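Local coordinates for hemolysin BL lytic component L1 (Bacillus cereus, PDB 7NMQ), which is a lytic component of the haemolysin BL enterotoxin and probably helps to form pores in target-cell membranes as an alpha-helical toxin, at residues Q76-T80 and E127-V131. Sequence-based numbering, arbitrary orientation.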
loop_
_atom_site.group_PDB
_atom_site.type_symbol
_atom_site.label_atom_id
_atom_site.label_comp_id
_atom_site.label_asym_id
_atom_site.label_seq_id
_atom_site.Cartn_x
_atom_site.Cartn_y
_atom_site.Cartn_z
ATOM N N GLN A 76 1.345 -2.570 -11.693
ATOM C CA GLN A 76 1.672 -1.228 -12.211
ATOM C C GLN A 76 2.390 -0.388 -11.158
ATOM O O GLN A 76 3.333 0.386 -11.525
ATOM C CB GLN A 76 0.448 -0.473 -12.703
ATOM C CG GLN A 76 -0.192 -1.094 -13.923
ATOM C CD GLN A 76 -0.996 -0.045 -14.662
ATOM O OE1 GLN A 76 -0.898 1.170 -14.432
ATOM N NE2 GLN A 76 -1.778 -0.508 -15.594
ATOM N N ILE A 77 2.011 -0.498 -9.900
ATOM C CA ILE A 77 2.758 0.171 -8.816
ATOM C C ILE A 77 4.135 -0.466 -8.703
ATOM O O ILE A 77 5.139 0.280 -8.508
ATOM C CB ILE A 77 1.998 0.132 -7.481
ATOM C CG1 ILE A 77 0.659 0.842 -7.593
ATOM C CG2 ILE A 77 2.830 0.748 -6.375
ATOM C CD1 ILE A 77 -0.130 0.845 -6.331
ATOM N N GLN A 78 4.220 -1.781 -8.767
ATOM C CA GLN A 78 5.539 -2.464 -8.698
ATOM C C GLN A 78 6.446 -1.995 -9.842
ATOM O O GLN A 78 7.681 -1.896 -9.603
ATOM C CB GLN A 78 5.345 -3.970 -8.761
ATOM C CG GLN A 78 4.695 -4.476 -7.488
ATOM C CD GLN A 78 4.263 -5.911 -7.579
ATOM O OE1 GLN A 78 3.928 -6.394 -8.648
ATOM N NE2 GLN A 78 4.199 -6.575 -6.433
ATOM N N LYS A 79 5.912 -1.735 -11.031
ATOM C CA LYS A 79 6.739 -1.252 -12.181
ATOM C C LYS A 79 7.298 0.122 -11.807
ATOM O O LYS A 79 8.412 0.443 -12.293
ATOM C CB LYS A 79 5.932 -1.205 -13.470
ATOM C CG LYS A 79 6.638 -0.693 -14.704
ATOM C CD LYS A 79 7.749 -1.542 -15.159
ATOM C CE LYS A 79 8.104 -1.292 -16.612
ATOM N NZ LYS A 79 8.345 0.147 -16.896
ATOM N N THR A 80 6.589 0.949 -11.057
ATOM C CA THR A 80 7.090 2.278 -10.622
ATOM C C THR A 80 8.392 2.035 -9.844
ATOM O O THR A 80 9.361 2.770 -9.963
ATOM C CB THR A 80 6.010 2.995 -9.798
ATOM O OG1 THR A 80 4.814 3.040 -10.589
ATOM C CG2 THR A 80 6.464 4.373 -9.371
ATOM N N GLU A 127 5.342 7.800 -16.826
ATOM C CA GLU A 127 4.778 6.477 -16.494
ATOM C C GLU A 127 4.014 6.575 -15.177
ATOM O O GLU A 127 2.939 5.940 -15.072
ATOM C CB GLU A 127 5.821 5.381 -16.409
ATOM C CG GLU A 127 6.349 4.954 -17.774
ATOM C CD GLU A 127 7.045 3.595 -17.803
ATOM O OE1 GLU A 127 6.880 2.750 -16.828
ATOM O OE2 GLU A 127 7.722 3.348 -18.815
ATOM N N VAL A 128 4.495 7.346 -14.207
ATOM C CA VAL A 128 3.759 7.456 -12.923
ATOM C C VAL A 128 2.396 8.070 -13.208
ATOM O O VAL A 128 1.418 7.645 -12.588
ATOM C CB VAL A 128 4.476 8.261 -11.822
ATOM C CG1 VAL A 128 3.619 8.382 -10.574
ATOM C CG2 VAL A 128 5.779 7.629 -11.465
ATOM N N THR A 129 2.299 9.095 -14.040
ATOM C CA THR A 129 1.012 9.727 -14.402
ATOM C C THR A 129 0.026 8.655 -14.864
ATOM O O THR A 129 -1.160 8.692 -14.441
ATOM C CB THR A 129 1.182 10.779 -15.494
ATOM O OG1 THR A 129 1.921 11.802 -14.836
ATOM C CG2 THR A 129 -0.138 11.270 -16.040
ATOM N N ASP A 130 0.485 7.712 -15.677
ATOM C CA ASP A 130 -0.395 6.632 -16.203
ATOM C C ASP A 130 -0.864 5.717 -15.065
ATOM O O ASP A 130 -2.019 5.270 -15.059
ATOM C CB ASP A 130 0.309 5.815 -17.282
ATOM C CG ASP A 130 0.612 6.644 -18.524
ATOM O OD1 ASP A 130 -0.002 7.753 -18.676
ATOM O OD2 ASP A 130 1.446 6.193 -19.319
ATOM N N VAL A 131 0.019 5.428 -14.140
ATOM C CA VAL A 131 -0.315 4.544 -13.011
ATOM C C VAL A 131 -1.315 5.278 -12.137
ATOM O O VAL A 131 -2.299 4.670 -11.695
ATOM C CB VAL A 131 0.922 4.121 -12.224
ATOM C CG1 VAL A 131 0.544 3.332 -10.985
ATOM C CG2 VAL A 131 1.877 3.337 -13.094
HETATM O O HOH W 1 10.100 2.290 -18.409
#
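Val131 packs on Gln76 and Ile77, and Lys79 forms a salt bridge with Glu127, in a helix-helix contact between the long antiparallel helices 45-103 and 107-154, partway along the helical bundle. The short segments run at 158° to each other with their axes 9.9 Å apart, and the interface divides into a mostly apolar side facing the bundle and an ion pair on the more exposed side. Val131 fills the middle. Val131 CG2 lies 3.6 Å from Gln76 O and also faces Thr80 OG1. On its other branch, Val131 CG1 is 4.2 Å from Ile77 CG1. The stretched-out Gln76 side chain lies alongside the valine, pointing the other way, and brings Gln76 OE1 to 3.8 Å from Val131 CG2. Further along, the Thr80 and Val128 side chains meet nearly perpendicular, methyl against methyl, with Thr80 CG2 and Val128 CG2 3.9 Å apart.

These two helices are joined by a short turn and form a hairpin in the long bundle of a ClyA-like toxin. Helix 275-325 covers the inner side through Leu304, which touches both Thr80 and Val131, and helix 10-33 packs on Ile77.

On the more exposed side, Lys79 bends at chi2 (65°) and again at chi4, which curls the ammonium over to Glu127. Lys79 NZ makes a salt bridge of 3.0 Å to Glu127 OE1, using the syn lone pair, the one that faces OE2. A water donates to Glu127 OE2 at 2.6 Å and receives a weak bond from Lys79 NZ, linking the same two groups a second time. Asn83 also joins both charges: its OD1 bonds Lys79 NZ and its ND2 bonds Glu127 OE1.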